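Local coordinates for saframycin Mx1 synthetase B (Legionella pneumophila subsp. pneumophila, PDB 3KXW), which belongs to the AMP-binding enzymes of the ANL clan and holds 5'-O-[(S)-(dodecanoyloxy)(hydroxy)phosphoryl]adenosine in a pocket of this model, at residues R67-F72 / P138-I143; K458-I463 / A491-E496; P379-K384 / N407-G412. All coordinates share one frame; numbering follows the deposited sequence.

How the interactions relate
From the N terminus, interaction 1 comes first: residues 67-72 meet 138-143 after 65 residues rich in helix, so that an interior strand and the edge hairpin of one mixed sheet are joined. Interaction 3 follows, closing a shorter, partly stranded loop of 22 residues in which 379-384 meets 407-412 where two sheets adjoin. Interaction 2 comes last, closing a loop of 27 residues, about half helix, and fastens the start of helix 460-466 to edge strand 486-496. The loops lie in series; none nests or crosses. Interactions 1 and 3 belong to the AMP-binding part of the chain, interaction 2 to the later part resembling the AMP domain of Disco-interacting protein 2.

Interaction 1: residues R67-F72 / P138-I143; sequences RVLLLF and PKFLKI
Leu69, Leu71 and Phe140 all turn CG away from their own backbone N, and Leu71 continues in the same extended way (chi1 -166°, chi2 173°), so that its CD1 methyl is carried out to the aromatic ring. The fold here is a mixed beta sheet of the AMP-binding enzyme family: strand 67-71 lies in its interior, while Phe140 belongs to the short edge strand 139-140. Phe140 points toward strand 67-71 over the same sheet, with Met121 of strand 118-121 touching it, and a long, broad aromatic suits the place because its face and its edge can each take a leucine methyl. Leu71 CD1 stands over the ring in a CH-pi contact, 3.9 Å from the centroid of the Phe140 ring and 12° off its normal. The opposite ring face is covered by Leu141 CG, which lies 3.6 Å above the plane, so the phenyl is sandwiched between two leucines. Leu69 comes from another direction: its CD2, the branch that continues the line of the side chain, meets the ring edge at Phe140 CE2, 4.0 Å away. Branched leucine ends fit both places, since each can offer a single methyl to a face or an edge. Val111 of helix 101-114 packs on Leu69 and Ile143. Val68 and Leu70, the alternate residues of the strand, rest instead on Cys85 of helix 76-87. Phe140 opens a tight two-residue beta hairpin, a type I' turn with Leu141 and Lys142 at its corner, both with positive phi; exposed Lys142 suits the solvent side. The turn is closed by a reciprocal backbone pair, Phe140 N to Ile143 O at 2.9 Å and Ile143 N to Phe140 O at 2.8 Å.

Interaction 2: residues K458-I463 / A491-E496; sequences KDLIII and AFVIQE
The helical turn that sets Leu460 and Ile461 against Val493 starts from Asp459, an N-cap whose short side chain lets the carboxylate fold back on the first amides. Its OD2 accepts two weak bonds, one from Ile461 N to Asp459 OD2 at 2.9 Å and strongly bent (124°), the other from Ile462 N, longer but straighter. Leu460 follows, its CD2 loosely meeting Val493 CG1 at 4.4 Å, while Tyr500 of strand 499-508 also touches this leucine. The motif is a helix packed on a sheet edge: strand 486-496 borders a four-stranded mixed sheet in the part of the chain that resembles the AMP domain of Disco-interacting protein 2. Along this strand Val493 and Gln495 point to the helix, whereas Phe492 and Ile494 pack on helix 554-567, so an aliphatic valine suits the inner position and a glutamine the exposed end. Ile461 comes closest, with CG1 beside its backbone N (chi1 -75°): its CG1 and CD1 both lie 3.7 Å from Val493 O, a carbonyl that accepts a hydrogen bond from Arg562 NH2. The apolar contact is Ile461 CG1 to Val493 CB, 4.2 Å. Ile463 ends the segment, its N bonded to Asp459 O at 3.0 Å, the first full turn of the helix.

Interaction 3: residues P379-K384 / N407-G412; sequences PIQEVK and NSVAKG
Gln381 NE2, which faces Ser408, is gripped by two backbone carbonyls, Leu335 O and Ala332 O, while OE1 of the same amide accepts from Ser406 OG, a hydroxyl that also bonds to Ser408 N and so ties glutamine and loop together. Three bonds thus fix the rotation of this buried amide, and glutamine, with a donor and an acceptor at one end, suits the place. Its chain runs extended beyond CG (chi2 -168°), bringing the amide to the 407-412 loop. There Ser408 CB lies over one amide face, 3.5 Å from Gln381 NE2 and 3.6 Å from Gln381 CD. Segment 379-384 links two sheets of the AMP-binding enzyme fold: strand 378-379 pairs with 335-338, and strand 382-386 enters an antiparallel sheet beside 400-405. The loop 407-412 leaves that second sheet, and Ser408 fits because its small CB allows close approach while its OG bonds to Asp194 and Asn195 of helix 189-202. Val409 CG2 merely packs against Gln381 OE1 at 3.9 Å; an apolar methyl suffices there, since the oxygen has its hydrogen bond from Ser406 OG. The Gln381 side chain lies about 9 Å from the bound 5'-O-[(S)-(dodecanoyloxy)(hydroxy)phosphoryl]adenosine.

Interaction 1: residues R67-F72 / P138-I143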
loop_
_atom_site.group_PDB
_atom_site.type_symbol
_atom_site.label_atom_id
_atom_site.label_comp_id
_atom_site.label_asym_id
_atom_site.label_seq_id
_atom_site.Cartn_x
_atom_site.Cartn_y
_atom_site.Cartn_z
ATOM N N ARG A 67 15.067 -1.648 -17.881
ATOM C CA ARG A 67 13.788 -1.639 -17.197
ATOM C C ARG A 67 12.716 -2.224 -18.114
ATOM O O ARG A 67 12.674 -1.923 -19.305
ATOM C CB ARG A 67 13.371 -0.229 -16.753
ATOM C CG ARG A 67 14.053 0.258 -15.472
ATOM C CD ARG A 67 15.546 0.541 -15.715
ATOM N NE ARG A 67 15.763 1.678 -16.607
ATOM C CZ ARG A 67 16.855 1.844 -17.353
ATOM N NH1 ARG A 67 17.824 0.924 -17.325
ATOM N NH2 ARG A 67 16.975 2.922 -18.129
ATOM N N VAL A 68 11.850 -3.045 -17.529
ATOM C CA VAL A 68 10.701 -3.592 -18.233
ATOM C C VAL A 68 9.461 -3.155 -17.483
ATOM O O VAL A 68 9.308 -3.442 -16.293
ATOM C CB VAL A 68 10.765 -5.131 -18.324
ATOM C CG1 VAL A 68 9.500 -5.705 -18.999
ATOM C CG2 VAL A 68 12.047 -5.577 -19.048
ATOM N N LEU A 69 8.600 -2.410 -18.172
ATOM C CA LEU A 69 7.364 -1.907 -17.589
ATOM C C LEU A 69 6.324 -3.024 -17.503
ATOM O O LEU A 69 6.139 -3.769 -18.457
ATOM C CB LEU A 69 6.826 -0.769 -18.469
ATOM C CG LEU A 69 5.757 0.107 -17.837
ATOM C CD1 LEU A 69 6.360 0.838 -16.631
ATOM C CD2 LEU A 69 5.158 1.096 -18.872
ATOM N N LEU A 70 5.625 -3.131 -16.382
ATOM C CA LEU A 70 4.640 -4.196 -16.234
ATOM C C LEU A 70 3.283 -3.582 -16.014
ATOM O O LEU A 70 3.005 -3.068 -14.943
ATOM C CB LEU A 70 4.978 -5.092 -15.052
ATOM C CG LEU A 70 6.365 -5.718 -15.106
ATOM C CD1 LEU A 70 6.606 -6.598 -13.870
ATOM C CD2 LEU A 70 6.523 -6.560 -16.370
ATOM N N LEU A 71 2.454 -3.611 -17.055
ATOM C CA LEU A 71 1.145 -2.974 -16.979
ATOM C C LEU A 71 0.118 -4.068 -16.792
ATOM O O LEU A 71 -0.258 -4.748 -17.764
ATOM C CB LEU A 71 0.902 -2.151 -18.249
ATOM C CG LEU A 71 -0.227 -1.139 -18.337
ATOM C CD1 LEU A 71 -0.117 -0.351 -19.646
ATOM C CD2 LEU A 71 -1.583 -1.843 -18.251
ATOM N N PHE A 72 -0.323 -4.269 -15.545
ATOM C CA PHE A 72 -1.238 -5.361 -15.209
ATOM C C PHE A 72 -2.179 -4.978 -14.092
ATOM O O PHE A 72 -1.771 -4.308 -13.126
ATOM C CB PHE A 72 -0.463 -6.604 -14.728
ATOM C CG PHE A 72 0.282 -7.309 -15.808
ATOM C CD1 PHE A 72 -0.353 -8.267 -16.593
ATOM C CD2 PHE A 72 1.633 -7.015 -16.038
ATOM C CE1 PHE A 72 0.342 -8.915 -17.624
ATOM C CE2 PHE A 72 2.343 -7.669 -17.043
ATOM C CZ PHE A 72 1.690 -8.619 -17.846
ATOM N N PRO A 138 2.971 -3.210 -31.777
ATOM C CA PRO A 138 2.220 -2.358 -30.853
ATOM C C PRO A 138 3.167 -1.605 -29.929
ATOM O O PRO A 138 4.223 -2.130 -29.577
ATOM C CB PRO A 138 1.402 -3.356 -30.031
ATOM C CG PRO A 138 1.620 -4.689 -30.648
ATOM C CD PRO A 138 2.871 -4.635 -31.435
ATOM N N LYS A 139 2.777 -0.390 -29.549
ATOM C CA LYS A 139 3.542 0.436 -28.616
ATOM C C LYS A 139 2.629 1.119 -27.602
ATOM O O LYS A 139 1.523 1.536 -27.936
ATOM C CB LYS A 139 4.366 1.476 -29.377
ATOM C CG LYS A 139 5.459 0.853 -30.220
ATOM C CD LYS A 139 6.249 1.887 -30.984
ATOM C CE LYS A 139 7.260 1.203 -31.895
ATOM N NZ LYS A 139 8.547 1.954 -31.882
ATOM N N PHE A 140 3.084 1.195 -26.353
ATOM C CA PHE A 140 2.387 1.961 -25.332
ATOM C C PHE A 140 3.272 3.135 -24.925
ATOM O O PHE A 140 4.399 2.936 -24.483
ATOM C CB PHE A 140 2.070 1.081 -24.109
ATOM C CG PHE A 140 1.593 1.862 -22.907
ATOM C CD1 PHE A 140 0.354 2.487 -22.923
ATOM C CD2 PHE A 140 2.386 1.970 -21.770
ATOM C CE1 PHE A 140 -0.095 3.204 -21.830
ATOM C CE2 PHE A 140 1.948 2.703 -20.660
ATOM C CZ PHE A 140 0.708 3.316 -20.690
ATOM N N LEU A 141 2.775 4.358 -25.106
ATOM C CA LEU A 141 3.601 5.539 -24.880
ATOM C C LEU A 141 5.007 5.343 -25.438
ATOM O O LEU A 141 6.012 5.556 -24.743
ATOM C CB LEU A 141 3.640 5.888 -23.387
ATOM C CG LEU A 141 2.313 6.024 -22.632
ATOM C CD1 LEU A 141 2.604 6.334 -21.165
ATOM C CD2 LEU A 141 1.401 7.128 -23.236
ATOM N N LYS A 142 5.062 4.918 -26.701
ATOM C CA LYS A 142 6.297 4.724 -27.470
ATOM C C LYS A 142 7.160 3.546 -27.056
ATOM O O LYS A 142 8.248 3.376 -27.588
ATOM C CB LYS A 142 7.171 5.983 -27.491
ATOM C CG LYS A 142 6.426 7.252 -27.817
ATOM C CD LYS A 142 7.389 8.425 -27.875
ATOM C CE LYS A 142 6.635 9.745 -27.878
ATOM N NZ LYS A 142 7.576 10.905 -27.978
ATOM N N ILE A 143 6.692 2.743 -26.106
ATOM C CA ILE A 143 7.472 1.585 -25.673
ATOM C C ILE A 143 6.938 0.337 -26.355
ATOM O O ILE A 143 5.741 0.079 -26.300
ATOM C CB ILE A 143 7.367 1.342 -24.144
ATOM C CG1 ILE A 143 7.570 2.635 -23.356
ATOM C CG2 ILE A 143 8.375 0.271 -23.725
ATOM C CD1 ILE A 143 8.883 3.335 -23.692
#

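Interaction 2: residues K458-I463 / A491-E496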
loop_
_atom_site.group_PDB
_atom_site.type_symbol
_atom_site.label_atom_id
_atom_site.label_comp_id
_atom_site.label_asym_id
_atom_site.label_seq_id
_atom_site.Cartn_x
_atom_site.Cartn_y
_atom_site.Cartn_z
ATOM N N LYS A 458 6.441 17.415 7.168
ATOM C CA LYS A 458 5.697 18.359 6.348
ATOM C C LYS A 458 4.191 18.243 6.557
ATOM O O LYS A 458 3.636 17.147 6.577
ATOM C CB LYS A 458 6.025 18.146 4.872
ATOM C CG LYS A 458 7.417 18.589 4.481
ATOM C CD LYS A 458 7.361 19.258 3.122
ATOM C CE LYS A 458 8.617 19.022 2.322
ATOM N NZ LYS A 458 8.264 19.159 0.883
ATOM N N ASP A 459 3.553 19.398 6.712
ATOM C CA ASP A 459 2.115 19.501 6.880
ATOM C C ASP A 459 1.354 18.752 5.771
ATOM O O ASP A 459 1.564 18.997 4.587
ATOM C CB ASP A 459 1.730 20.979 6.895
ATOM C CG ASP A 459 0.304 21.199 7.304
ATOM O OD1 ASP A 459 0.077 21.560 8.479
ATOM O OD2 ASP A 459 -0.593 20.992 6.459
ATOM N N LEU A 460 0.470 17.846 6.162
ATOM C CA LEU A 460 -0.202 16.988 5.190
ATOM C C LEU A 460 -1.114 17.782 4.243
ATOM O O LEU A 460 -1.311 17.410 3.088
ATOM C CB LEU A 460 -1.002 15.897 5.912
ATOM C CG LEU A 460 -1.709 14.915 4.980
ATOM C CD1 LEU A 460 -0.687 13.990 4.337
ATOM C CD2 LEU A 460 -2.743 14.087 5.713
ATOM N N ILE A 461 -1.684 18.870 4.737
ATOM C CA ILE A 461 -2.484 19.741 3.880
ATOM C C ILE A 461 -1.617 20.329 2.761
ATOM O O ILE A 461 -2.045 20.426 1.610
ATOM C CB ILE A 461 -3.173 20.834 4.721
ATOM C CG1 ILE A 461 -4.348 20.186 5.469
ATOM C CG2 ILE A 461 -3.663 21.975 3.855
ATOM C CD1 ILE A 461 -4.831 20.958 6.657
ATOM N N ILE A 462 -0.390 20.694 3.110
ATOM C CA ILE A 462 0.551 21.227 2.130
ATOM C C ILE A 462 0.906 20.157 1.108
ATOM O O ILE A 462 0.977 20.420 -0.088
ATOM C CB ILE A 462 1.839 21.745 2.817
ATOM C CG1 ILE A 462 1.491 22.865 3.806
ATOM C CG2 ILE A 462 2.878 22.199 1.772
ATOM C CD1 ILE A 462 0.719 23.995 3.179
ATOM N N ILE A 463 1.131 18.939 1.582
ATOM C CA ILE A 463 1.439 17.824 0.689
ATOM C C ILE A 463 0.312 17.513 -0.291
ATOM O O ILE A 463 0.558 17.332 -1.486
ATOM C CB ILE A 463 1.791 16.551 1.468
ATOM C CG1 ILE A 463 3.102 16.757 2.222
ATOM C CG2 ILE A 463 1.875 15.342 0.533
ATOM C CD1 ILE A 463 4.025 17.809 1.583
ATOM N N ALA A 491 -13.173 18.794 -2.791
ATOM C CA ALA A 491 -12.427 17.845 -1.966
ATOM C C ALA A 491 -11.332 18.601 -1.236
ATOM O O ALA A 491 -10.722 19.487 -1.795
ATOM C CB ALA A 491 -11.814 16.764 -2.833
ATOM N N PHE A 492 -11.078 18.229 0.009
ATOM C CA PHE A 492 -10.062 18.907 0.790
ATOM C C PHE A 492 -9.763 18.081 2.007
ATOM O O PHE A 492 -10.547 17.212 2.385
ATOM C CB PHE A 492 -10.521 20.309 1.198
ATOM C CG PHE A 492 -11.886 20.352 1.814
ATOM C CD1 PHE A 492 -12.048 20.300 3.192
ATOM C CD2 PHE A 492 -13.014 20.427 1.022
ATOM C CE1 PHE A 492 -13.310 20.331 3.767
ATOM C CE2 PHE A 492 -14.284 20.457 1.595
ATOM C CZ PHE A 492 -14.428 20.419 2.966
ATOM N N VAL A 493 -8.646 18.387 2.653
ATOM C CA VAL A 493 -8.275 17.693 3.878
ATOM C C VAL A 493 -8.429 18.592 5.082
ATOM O O VAL A 493 -7.997 19.753 5.072
ATOM C CB VAL A 493 -6.818 17.204 3.818
ATOM C CG1 VAL A 493 -6.439 16.494 5.129
ATOM C CG2 VAL A 493 -6.646 16.275 2.653
ATOM N N ILE A 494 -9.046 18.039 6.120
ATOM C CA ILE A 494 -9.294 18.729 7.377
ATOM C C ILE A 494 -8.401 18.118 8.430
ATOM O O ILE A 494 -8.289 16.895 8.491
ATOM C CB ILE A 494 -10.758 18.511 7.805
ATOM C CG1 ILE A 494 -11.678 19.179 6.790
ATOM C CG2 ILE A 494 -11.022 19.039 9.202
ATOM C CD1 ILE A 494 -11.207 20.551 6.411
ATOM N N GLN A 495 -7.749 18.945 9.244
ATOM C CA GLN A 495 -7.045 18.401 10.409
ATOM C C GLN A 495 -7.949 18.533 11.614
ATOM O O GLN A 495 -8.442 19.616 11.904
ATOM C CB GLN A 495 -5.713 19.089 10.672
ATOM C CG GLN A 495 -4.916 18.351 11.742
ATOM C CD GLN A 495 -3.675 19.099 12.199
ATOM O OE1 GLN A 495 -3.448 20.244 11.822
ATOM N NE2 GLN A 495 -2.859 18.439 13.020
ATOM N N GLU A 496 -8.182 17.428 12.306
ATOM C CA GLU A 496 -9.237 17.387 13.299
ATOM C C GLU A 496 -8.791 16.543 14.484
ATOM O O GLU A 496 -8.786 15.315 14.415
ATOM C CB GLU A 496 -10.499 16.817 12.651
ATOM C CG GLU A 496 -11.693 16.644 13.565
ATOM C CD GLU A 496 -12.966 16.500 12.774
ATOM O OE1 GLU A 496 -13.637 17.527 12.549
ATOM O OE2 GLU A 496 -13.276 15.370 12.343
#

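Interaction 3: residues P379-K384 / N407-G412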
loop_
_atom_site.group_PDB
_atom_site.type_symbol
_atom_site.label_atom_id
_atom_site.label_comp_id
_atom_site.label_asym_id
_atom_site.label_seq_id
_atom_site.Cartn_x
_atom_site.Cartn_y
_atom_site.Cartn_z
ATOM N N PRO A 379 11.970 -1.846 16.876
ATOM C CA PRO A 379 12.800 -1.722 15.668
ATOM C C PRO A 379 13.275 -3.082 15.176
ATOM O O PRO A 379 13.902 -3.829 15.936
ATOM C CB PRO A 379 13.992 -0.896 16.147
ATOM C CG PRO A 379 13.451 -0.071 17.299
ATOM C CD PRO A 379 12.460 -0.998 17.981
ATOM N N ILE A 380 12.972 -3.410 13.924
ATOM C CA ILE A 380 13.478 -4.618 13.293
ATOM C C ILE A 380 14.669 -4.237 12.430
ATOM O O ILE A 380 15.680 -4.927 12.447
ATOM C CB ILE A 380 12.382 -5.292 12.465
ATOM C CG1 ILE A 380 11.267 -5.775 13.398
ATOM C CG2 ILE A 380 12.958 -6.441 11.611
ATOM C CD1 ILE A 380 9.956 -6.072 12.702
ATOM N N GLN A 381 14.541 -3.145 11.665
ATOM C CA GLN A 381 15.699 -2.457 11.128
ATOM C C GLN A 381 16.158 -1.504 12.218
ATOM O O GLN A 381 15.370 -1.144 13.075
ATOM C CB GLN A 381 15.348 -1.672 9.862
ATOM C CG GLN A 381 14.769 -2.565 8.759
ATOM C CD GLN A 381 14.688 -1.870 7.409
ATOM O OE1 GLN A 381 15.599 -1.128 7.005
ATOM N NE2 GLN A 381 13.591 -2.097 6.710
ATOM N N GLU A 382 17.427 -1.096 12.197
ATOM C CA GLU A 382 17.888 -0.100 13.167
ATOM C C GLU A 382 17.138 1.227 12.982
ATOM O O GLU A 382 17.072 1.751 11.867
ATOM C CB GLU A 382 19.399 0.132 13.068
ATOM C CG GLU A 382 19.861 1.353 13.916
ATOM C CD GLU A 382 21.355 1.688 13.751
ATOM O OE1 GLU A 382 22.142 0.774 13.428
ATOM O OE2 GLU A 382 21.732 2.862 13.951
ATOM N N VAL A 383 16.600 1.774 14.076
ATOM C CA VAL A 383 15.832 3.022 14.049
ATOM C C VAL A 383 16.449 4.033 15.021
ATOM O O VAL A 383 16.675 3.712 16.186
ATOM C CB VAL A 383 14.360 2.788 14.492
ATOM C CG1 VAL A 383 13.664 4.126 14.800
ATOM C CG2 VAL A 383 13.599 2.011 13.438
ATOM N N LYS A 384 16.772 5.226 14.539
ATOM C CA LYS A 384 17.177 6.325 15.405
ATOM C C LYS A 384 16.214 7.502 15.292
ATOM O O LYS A 384 15.683 7.776 14.220
ATOM C CB LYS A 384 18.602 6.795 15.068
ATOM C CG LYS A 384 19.667 5.878 15.616
ATOM C CD LYS A 384 21.046 6.482 15.417
ATOM C CE LYS A 384 22.147 5.529 15.894
ATOM N NZ LYS A 384 21.799 4.951 17.203
ATOM N N ASN A 407 20.499 -3.491 5.916
ATOM C CA ASN A 407 20.672 -4.026 4.571
ATOM C C ASN A 407 19.388 -3.966 3.718
ATOM O O ASN A 407 19.415 -4.255 2.516
ATOM C CB ASN A 407 21.196 -5.454 4.653
ATOM C CG ASN A 407 22.684 -5.513 5.004
ATOM O OD1 ASN A 407 23.165 -6.518 5.510
ATOM N ND2 ASN A 407 23.401 -4.433 4.741
ATOM N N SER A 408 18.264 -3.609 4.339
ATOM C CA SER A 408 17.003 -3.420 3.599
ATOM C C SER A 408 16.854 -2.006 3.051
ATOM O O SER A 408 15.936 -1.725 2.282
ATOM C CB SER A 408 15.774 -3.750 4.498
ATOM O OG SER A 408 15.676 -5.155 4.750
ATOM N N VAL A 409 17.733 -1.100 3.457
ATOM C CA VAL A 409 17.637 0.266 2.966
ATOM C C VAL A 409 18.044 0.324 1.504
ATOM O O VAL A 409 19.125 -0.121 1.124
ATOM C CB VAL A 409 18.488 1.251 3.788
ATOM C CG1 VAL A 409 18.616 2.569 3.040
ATOM C CG2 VAL A 409 17.857 1.438 5.187
ATOM N N ALA A 410 17.153 0.868 0.698
ATOM C CA ALA A 410 17.291 0.868 -0.750
ATOM C C ALA A 410 18.430 1.772 -1.237
ATOM O O ALA A 410 19.015 2.554 -0.481
ATOM C CB ALA A 410 15.973 1.265 -1.398
ATOM N N LYS A 411 18.706 1.662 -2.530
ATOM C CA LYS A 411 19.853 2.284 -3.158
ATOM C C LYS A 411 19.645 3.757 -3.586
ATOM O O LYS A 411 20.601 4.479 -3.862
ATOM C CB LYS A 411 20.257 1.418 -4.372
ATOM C CG LYS A 411 21.368 2.004 -5.255
ATOM C CD LYS A 411 22.600 2.362 -4.456
ATOM C CE LYS A 411 23.789 2.610 -5.381
ATOM N NZ LYS A 411 25.036 2.880 -4.587
ATOM N N GLY A 412 18.407 4.209 -3.653
ATOM C CA GLY A 412 18.147 5.574 -4.070
ATOM C C GLY A 412 16.863 5.632 -4.873
ATOM O O GLY A 412 16.117 4.668 -4.923
#